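Local coordinates for protein beta-galacturonidase (Eisenbergiella tayi, PDB 6NCW) that is a family 2 glycoside hydrolase acting as a beta-galacturonidase, probably hydrolysing beta-linked galacturonides and perhaps glucuronides, at residues P129-S134 against H335-S340; D123-V128 against P347-Q352; G374-C379 against E388-Q393. All blocks are in the same frame, centred on the assembly; numbering follows the deposited sequence.

Interaction 1 of 3, residues P129-S134 against H335-S340; sequences PNDYQS and HARGLS. With GOL (glycerol), chain G.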
# COMPACT_ATOMS: atom_id res chain seq x y z
N PRO A 129 -3.01 -29.79 -4.27
CA PRO A 129 -2.68 -28.41 -4.63
C PRO A 129 -3.90 -27.81 -5.32
O PRO A 129 -4.45 -28.41 -6.24
CB PRO A 129 -1.48 -28.55 -5.58
CG PRO A 129 -0.90 -29.93 -5.22
CD PRO A 129 -2.11 -30.75 -4.94
N ASN A 130 -4.37 -26.68 -4.80
CA ASN A 130 -5.67 -26.18 -5.20
C ASN A 130 -5.74 -24.67 -4.97
O ASN A 130 -4.82 -24.06 -4.41
CB ASN A 130 -6.78 -26.92 -4.45
CG ASN A 130 -8.00 -27.21 -5.33
OD1 ASN A 130 -8.31 -26.46 -6.29
ND2 ASN A 130 -8.69 -28.30 -5.03
N ASP A 131 -6.87 -24.09 -5.38
CA ASP A 131 -7.16 -22.65 -5.27
C ASP A 131 -7.66 -22.26 -3.87
O ASP A 131 -8.57 -21.43 -3.72
CB ASP A 131 -8.17 -22.26 -6.36
CG ASP A 131 -8.27 -20.74 -6.57
OD1 ASP A 131 -9.34 -20.24 -6.94
OD2 ASP A 131 -7.27 -20.03 -6.37
N TYR A 132 -7.09 -22.87 -2.84
CA TYR A 132 -7.27 -22.55 -1.44
C TYR A 132 -6.25 -23.39 -0.68
O TYR A 132 -5.72 -24.37 -1.21
CB TYR A 132 -8.71 -22.84 -0.94
CG TYR A 132 -9.11 -24.32 -1.03
CD1 TYR A 132 -9.53 -24.86 -2.25
CD2 TYR A 132 -9.08 -25.16 0.10
CE1 TYR A 132 -9.90 -26.19 -2.36
CE2 TYR A 132 -9.46 -26.49 0.00
CZ TYR A 132 -9.85 -27.00 -1.24
OH TYR A 132 -10.22 -28.31 -1.37
N GLN A 133 -6.00 -23.01 0.57
CA GLN A 133 -4.89 -23.60 1.33
C GLN A 133 -5.37 -24.81 2.12
O GLN A 133 -6.46 -24.80 2.70
CB GLN A 133 -4.28 -22.55 2.27
CG GLN A 133 -3.14 -23.07 3.18
CD GLN A 133 -1.91 -23.52 2.39
OE1 GLN A 133 -1.89 -24.59 1.77
NE2 GLN A 133 -0.88 -22.69 2.39
N SER A 134 -4.55 -25.87 2.13
CA SER A 134 -4.74 -27.03 3.03
C SER A 134 -3.82 -26.83 4.22
O SER A 134 -2.62 -27.09 4.13
CB SER A 134 -4.43 -28.35 2.34
OG SER A 134 -5.44 -28.68 1.40
N HIS A 335 -16.42 -31.82 0.62
CA HIS A 335 -15.10 -31.26 0.36
C HIS A 335 -14.60 -31.75 -1.00
O HIS A 335 -14.16 -32.89 -1.13
CB HIS A 335 -14.11 -31.63 1.46
CG HIS A 335 -12.72 -31.16 1.16
ND1 HIS A 335 -11.60 -31.77 1.68
CD2 HIS A 335 -12.27 -30.16 0.37
CE1 HIS A 335 -10.51 -31.15 1.24
NE2 HIS A 335 -10.90 -30.17 0.44
N ALA A 336 -14.67 -30.88 -2.01
CA ALA A 336 -14.15 -31.14 -3.34
C ALA A 336 -14.12 -29.84 -4.14
O ALA A 336 -15.08 -29.06 -4.06
CB ALA A 336 -15.01 -32.18 -4.07
N ARG A 337 -13.06 -29.61 -4.91
CA ARG A 337 -13.03 -28.45 -5.80
C ARG A 337 -12.19 -28.72 -7.04
O ARG A 337 -10.97 -28.91 -6.94
CB ARG A 337 -12.50 -27.20 -5.09
CG ARG A 337 -12.45 -25.97 -6.00
CD ARG A 337 -11.14 -25.09 -5.87
NE ARG A 337 -11.08 -24.20 -7.02
CZ ARG A 337 -10.63 -24.54 -8.23
NH1 ARG A 337 -10.10 -25.75 -8.44
NH2 ARG A 337 -10.68 -23.67 -9.22
N GLY A 338 -12.83 -28.70 -8.21
CA GLY A 338 -12.12 -28.63 -9.48
C GLY A 338 -11.39 -29.89 -9.86
O GLY A 338 -10.39 -29.83 -10.59
N LEU A 339 -11.82 -31.05 -9.37
CA LEU A 339 -11.06 -32.27 -9.57
C LEU A 339 -11.34 -32.81 -10.96
O LEU A 339 -12.50 -32.94 -11.38
CB LEU A 339 -11.40 -33.30 -8.49
CG LEU A 339 -11.04 -32.83 -7.07
CD1 LEU A 339 -11.58 -33.76 -6.02
CD2 LEU A 339 -9.52 -32.67 -6.90
N SER A 340 -10.27 -33.10 -11.70
CA SER A 340 -10.38 -33.69 -13.02
C SER A 340 -10.91 -35.13 -12.92
O SER A 340 -10.97 -35.74 -11.85
CB SER A 340 -9.02 -33.69 -13.72
OG SER A 340 -8.09 -34.49 -12.99
C1 GOL G . -14.01 -22.40 -8.32
O1 GOL G . -15.20 -23.05 -7.99
C2 GOL G . -13.56 -21.51 -7.12
O2 GOL G . -12.86 -22.22 -6.17
C3 GOL G . -12.62 -20.44 -7.73
O3 GOL G . -11.41 -21.08 -8.13
O HOH W 1 -10.65 -30.22 -3.48
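Asn130 and Arg337 meet with their flat groups nearly upright to each other, the amide and guanidinium planes standing 79° apart. Asn130 ND2 donates to Arg337 O at 3.0 Å in a nearly straight bond (170°), which uses a lone pair of the carbonyl and lies in the plane of the amide. The other end of the amide receives two donors: a weak, bent bond from Arg337 NH1 to Asn130 OD1 (2.9 Å) and one from the backbone N of Asp131. Together these fix which way the amide faces. Arg337 leaves its backbone with CG anti to N (chi1 180°), then bends at the second torsion, which brings the guanidinium against Asp131; Asp131 CB lies over one face, 3.6 Å from Arg337 NE. Asp131 OD1 lies well out of the guanidinium plane, and glycerol bridges the two groups. Arg337 NE donates to glycerol O2 at 2.8 Å and Arg337 NH2 to glycerol O3 at 2.9 Å, while glycerol O3 donates a hydrogen bond to Asp131 OD1. Asn530 also bonds OD1, and Asp131 OD2 forms a salt bridge with Arg525. Asp131 and Arg337 bind alpha-D-galacturonate, as do His312, Asn377 and Glu465, which also hold the glycerol; it therefore probably occupies part of the sugar pocket. Further along the contact, Tyr132 OH and His335 NE2 share a hydrogen bond of 2.7 Å, at the edge of both rings, and His335 ND1 is held by Asn93. Residues 129-134 belong to the loop between sandwich strands 109-117 and 142-147, whereas 335-340 follow barrel strand 329-333, with His335 resting on helix 349-364.

Interaction 2 of 3, residues D123-V128 against P347-Q352; sequences DSALHV and PHFKQQ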
# COMPACT_ATOMS: atom_id res chain seq x y z
N ASP A 123 -2.20 -40.60 -1.15
CA ASP A 123 -3.16 -41.00 -0.12
C ASP A 123 -4.30 -40.00 0.01
O ASP A 123 -5.34 -40.35 0.57
CB ASP A 123 -2.47 -41.13 1.25
CG ASP A 123 -1.37 -42.18 1.27
OD1 ASP A 123 -1.26 -42.97 0.30
OD2 ASP A 123 -0.62 -42.22 2.27
N SER A 124 -4.12 -38.77 -0.48
CA SER A 124 -5.05 -37.67 -0.24
C SER A 124 -5.73 -37.31 -1.56
O SER A 124 -5.10 -36.70 -2.43
CB SER A 124 -4.32 -36.48 0.36
OG SER A 124 -5.21 -35.39 0.51
N ALA A 125 -7.01 -37.66 -1.70
CA ALA A 125 -7.71 -37.39 -2.95
C ALA A 125 -8.49 -36.08 -2.93
O ALA A 125 -8.81 -35.55 -4.01
CB ALA A 125 -8.67 -38.55 -3.28
N LEU A 126 -8.80 -35.55 -1.75
CA LEU A 126 -9.57 -34.32 -1.63
C LEU A 126 -8.66 -33.11 -1.41
O LEU A 126 -8.74 -32.12 -2.14
CB LEU A 126 -10.59 -34.47 -0.48
CG LEU A 126 -11.50 -35.70 -0.59
CD1 LEU A 126 -12.55 -35.73 0.53
CD2 LEU A 126 -12.19 -35.78 -1.94
N HIS A 127 -7.77 -33.19 -0.42
CA HIS A 127 -6.74 -32.18 -0.21
C HIS A 127 -5.64 -32.38 -1.24
O HIS A 127 -4.88 -33.34 -1.14
CB HIS A 127 -6.19 -32.27 1.20
CG HIS A 127 -7.17 -31.86 2.24
ND1 HIS A 127 -7.31 -30.56 2.65
CD2 HIS A 127 -8.08 -32.59 2.93
CE1 HIS A 127 -8.25 -30.50 3.57
NE2 HIS A 127 -8.74 -31.71 3.76
N VAL A 128 -5.56 -31.46 -2.20
CA VAL A 128 -4.59 -31.46 -3.30
C VAL A 128 -4.08 -30.03 -3.50
O VAL A 128 -4.67 -29.09 -2.94
CB VAL A 128 -5.23 -31.98 -4.60
CG1 VAL A 128 -5.69 -33.45 -4.44
CG2 VAL A 128 -6.37 -31.09 -5.02
N PRO A 347 -7.69 -43.93 -6.16
CA PRO A 347 -8.37 -45.08 -5.52
C PRO A 347 -9.03 -44.75 -4.19
O PRO A 347 -9.83 -45.57 -3.71
CB PRO A 347 -7.25 -46.12 -5.35
CG PRO A 347 -5.99 -45.36 -5.43
CD PRO A 347 -6.25 -44.18 -6.35
N HIS A 348 -8.71 -43.61 -3.56
CA HIS A 348 -9.35 -43.22 -2.31
C HIS A 348 -10.48 -42.23 -2.51
O HIS A 348 -11.14 -41.88 -1.52
CB HIS A 348 -8.34 -42.61 -1.33
CG HIS A 348 -7.14 -43.47 -1.10
ND1 HIS A 348 -7.21 -44.69 -0.48
CD2 HIS A 348 -5.83 -43.28 -1.42
CE1 HIS A 348 -6.00 -45.22 -0.42
NE2 HIS A 348 -5.15 -44.39 -0.99
N PHE A 349 -10.72 -41.76 -3.74
CA PHE A 349 -11.61 -40.62 -3.96
C PHE A 349 -13.03 -40.92 -3.51
O PHE A 349 -13.64 -40.14 -2.77
CB PHE A 349 -11.59 -40.19 -5.42
CG PHE A 349 -12.61 -39.12 -5.75
CD1 PHE A 349 -12.41 -37.80 -5.36
CD2 PHE A 349 -13.78 -39.44 -6.43
CE1 PHE A 349 -13.34 -36.81 -5.65
CE2 PHE A 349 -14.72 -38.46 -6.73
CZ PHE A 349 -14.50 -37.15 -6.34
N LYS A 350 -13.60 -42.05 -3.96
CA LYS A 350 -14.99 -42.36 -3.61
C LYS A 350 -15.16 -42.58 -2.11
O LYS A 350 -16.13 -42.08 -1.51
CB LYS A 350 -15.46 -43.59 -4.39
CG LYS A 350 -15.80 -43.30 -5.87
CD LYS A 350 -15.50 -44.50 -6.77
CE LYS A 350 -16.71 -44.98 -7.57
NZ LYS A 350 -17.21 -43.98 -8.55
N GLN A 351 -14.23 -43.31 -1.49
CA GLN A 351 -14.30 -43.55 -0.05
C GLN A 351 -14.22 -42.23 0.73
O GLN A 351 -14.97 -42.02 1.69
CB GLN A 351 -13.18 -44.51 0.36
CG GLN A 351 -13.28 -45.05 1.79
CD GLN A 351 -14.49 -45.93 2.00
OE1 GLN A 351 -15.38 -45.60 2.79
NE2 GLN A 351 -14.52 -47.06 1.31
N GLN A 352 -13.33 -41.32 0.31
CA GLN A 352 -13.17 -40.07 1.05
C GLN A 352 -14.35 -39.12 0.84
O GLN A 352 -14.73 -38.39 1.76
CB GLN A 352 -11.83 -39.43 0.68
CG GLN A 352 -10.64 -40.18 1.30
CD GLN A 352 -9.29 -39.75 0.76
OE1 GLN A 352 -9.21 -39.02 -0.23
NE2 GLN A 352 -8.21 -40.18 1.42
O HOH W 2 -2.22 -44.19 -1.73
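Gln352 points its CG anti to the carbonyl carbon (chi1 -74°) and runs extended beyond it (chi2 170°), which carries its amide clear of the helix to the backbone of Asp123 and Ala125. There it bonds twice. Gln352 NE2 donates to Asp123 O at 3.0 Å, approaching in the plane of that carbonyl, and Gln352 OE1 accepts from Ala125 N, also at 3.0 Å, on a lone pair. A single side-chain amide thus grips a C=O and an N-H two residues apart, and both its ends are fixed. This is how the first turn of helix 349-364, from the TIM barrel of the glycoside hydrolase, docks on a loop of the N-terminal beta-sandwich. Beside the amide the contact is apolar. Ala125 CB faces the helix backbone, 3.7 Å from Phe349 CA, and lies near the plane of the Phe349 ring, at its edge. Leu126 crosses Phe349 at about a right angle, its CD2 4.0 Å from Phe349 CD1, while the other branch, Leu126 CD1, runs beside Gln352 CB at 3.8 Å. At the more open end a water links Asp123 OD1, to which it donates at 2.6 Å, with His348 NE2, lying at the edge of the imidazole in its plane. Behind the loop, Tyr92 OH is hydrogen-bonded to Ser124 OG and to the backbone N of both Leu126 and His127.

Interaction 3 of 3, residues G374-C379 against E388-Q393; sequences GILNEC and ECYSEQ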
# COMPACT_ATOMS: atom_id res chain seq x y z
N GLY A 374 -24.74 -29.44 -1.34
CA GLY A 374 -24.00 -29.40 -2.59
C GLY A 374 -22.95 -30.48 -2.66
O GLY A 374 -22.49 -30.98 -1.63
N ILE A 375 -22.54 -30.86 -3.87
CA ILE A 375 -21.43 -31.79 -4.01
C ILE A 375 -20.51 -31.34 -5.14
O ILE A 375 -20.92 -30.63 -6.06
CB ILE A 375 -21.91 -33.24 -4.27
CG1 ILE A 375 -22.73 -33.34 -5.57
CG2 ILE A 375 -22.69 -33.78 -3.10
CD1 ILE A 375 -23.18 -34.76 -5.88
N LEU A 376 -19.25 -31.76 -5.05
CA LEU A 376 -18.34 -31.86 -6.20
C LEU A 376 -18.32 -30.58 -7.04
O LEU A 376 -18.50 -30.60 -8.26
CB LEU A 376 -18.72 -33.06 -7.06
CG LEU A 376 -18.69 -34.42 -6.36
CD1 LEU A 376 -19.01 -35.51 -7.39
CD2 LEU A 376 -17.33 -34.66 -5.66
N ASN A 377 -18.06 -29.46 -6.36
CA ASN A 377 -17.86 -28.19 -7.03
C ASN A 377 -16.87 -28.30 -8.19
O ASN A 377 -15.72 -28.70 -8.01
CB ASN A 377 -17.37 -27.15 -6.03
CG ASN A 377 -17.02 -25.83 -6.69
OD1 ASN A 377 -17.90 -25.00 -6.94
ND2 ASN A 377 -15.73 -25.64 -7.02
N GLU A 378 -17.34 -27.96 -9.39
CA GLU A 378 -16.53 -27.90 -10.61
C GLU A 378 -15.75 -29.20 -10.87
O GLU A 378 -14.66 -29.19 -11.44
CB GLU A 378 -15.56 -26.71 -10.57
CG GLU A 378 -16.28 -25.36 -10.61
CD GLU A 378 -15.35 -24.21 -10.99
OE1 GLU A 378 -14.12 -24.44 -11.08
OE2 GLU A 378 -15.86 -23.08 -11.19
N CYS A 379 -16.30 -30.35 -10.48
CA CYS A 379 -15.66 -31.61 -10.83
C CYS A 379 -16.10 -32.04 -12.23
O CYS A 379 -16.74 -31.27 -12.97
CB CYS A 379 -15.91 -32.63 -9.72
SG CYS A 379 -15.09 -32.11 -8.16
N GLU A 388 -20.89 -41.15 -12.98
CA GLU A 388 -21.07 -42.26 -12.04
C GLU A 388 -20.84 -41.80 -10.61
O GLU A 388 -21.61 -42.16 -9.71
CB GLU A 388 -20.13 -43.42 -12.40
CG GLU A 388 -20.05 -44.55 -11.35
CD GLU A 388 -18.95 -45.57 -11.68
OE1 GLU A 388 -19.03 -46.23 -12.74
OE2 GLU A 388 -17.99 -45.69 -10.90
N CYS A 389 -19.82 -40.97 -10.38
CA CYS A 389 -19.57 -40.42 -9.05
C CYS A 389 -20.68 -39.47 -8.61
O CYS A 389 -21.15 -39.54 -7.47
CB CYS A 389 -18.23 -39.69 -9.03
SG CYS A 389 -16.79 -40.72 -9.40
N TYR A 390 -21.09 -38.54 -9.48
CA TYR A 390 -22.18 -37.65 -9.10
C TYR A 390 -23.40 -38.46 -8.69
O TYR A 390 -24.03 -38.17 -7.68
CB TYR A 390 -22.54 -36.68 -10.24
CG TYR A 390 -21.65 -35.46 -10.34
CD1 TYR A 390 -22.05 -34.22 -9.83
CD2 TYR A 390 -20.39 -35.53 -10.95
CE1 TYR A 390 -21.23 -33.08 -9.94
CE2 TYR A 390 -19.57 -34.41 -11.07
CZ TYR A 390 -19.99 -33.20 -10.56
OH TYR A 390 -19.15 -32.11 -10.67
N SER A 391 -23.73 -39.50 -9.46
CA SER A 391 -24.91 -40.29 -9.16
C SER A 391 -24.78 -40.96 -7.80
O SER A 391 -25.69 -40.90 -6.98
CB SER A 391 -25.16 -41.34 -10.26
OG SER A 391 -26.45 -41.94 -10.11
N GLU A 392 -23.62 -41.58 -7.54
CA GLU A 392 -23.41 -42.26 -6.27
C GLU A 392 -23.57 -41.32 -5.09
O GLU A 392 -24.15 -41.69 -4.06
CB GLU A 392 -22.01 -42.89 -6.23
CG GLU A 392 -21.76 -43.98 -7.23
CD GLU A 392 -20.31 -44.43 -7.19
OE1 GLU A 392 -19.97 -45.49 -7.78
OE2 GLU A 392 -19.49 -43.71 -6.58
N GLN A 393 -23.03 -40.10 -5.21
CA GLN A 393 -23.02 -39.19 -4.06
C GLN A 393 -24.38 -38.54 -3.86
O GLN A 393 -24.81 -38.33 -2.73
CB GLN A 393 -21.91 -38.15 -4.25
CG GLN A 393 -20.54 -38.81 -4.32
CD GLN A 393 -19.39 -37.84 -4.41
OE1 GLN A 393 -19.46 -36.69 -3.94
NE2 GLN A 393 -18.29 -38.30 -5.00
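The Asn-Glu pair that follows the fourth strand of the barrel is a signature of TIM-barrel glycosidases of this clan, and here it occupies the middle of a type II turn from Leu376 to Cys379, closed by Cys379 N donating to Leu376 O at 3.1 Å. While Asn377 and Glu378 point away from the helix, the flanking residues turn toward helix 384-400; Asn377 binds galacturonate and Glu378 is bonded to Asn428. Leu376 carries most of the contact with Tyr390 and Gln393. Its CD1 sits over the centre of the Tyr390 ring, 3.7 Å from the centroid and 7° off the normal, a CH-pi contact made squarely on the face. Beside it, Leu376 CB touches Tyr390 CZ at 3.7 Å. The other side of the leucine meets the amide of Gln393, with Gln393 OE1 3.4 Å from Leu376 CG; that oxygen also has a weak hydrogen bond from Asn334. The branched side chain is thus clasped between a ring and an amide one helical turn apart. Ile375 carries CG1 between its backbone N and carbonyl carbon (chi1 60°), and the extended chain beyond takes CD1 to 4.0 Å from Gln393 CB and 4.1 Å from Tyr390 CD1. At the far end of the ring, Cys379 CB packs 3.4 Å from Tyr390 OH. Around this layer, Leu376 also touches Phe349 of helix 349-364, Gln393 rests on Cys353 and Ile357 of that same helix, and Tyr390 reaches Ser408 on the adjoining strand 406-410.

In the fold
From the N terminus, one long loop between strands 109-117 and 142-147 of the beta-sandwich supplies the first half of two contacts, both tying it to the TIM barrel. Residues 123-128 close the wider circuit, at the start of helix 349-364; residues 129-134 close on the loop after strand 329-333, so interaction 1 is nested within interaction 2. Interaction 3 opens later, in series, and closes a short local loop between barrel strand 370-374 and the helix after it. None cross. The three are nonetheless continuous: His127 meets His335 between interactions 1 and 2, Gly338 N bonds Asn377 O between 1 and 3, and Lys350 forms salt bridges with Glu388 and Glu392 between 2 and 3.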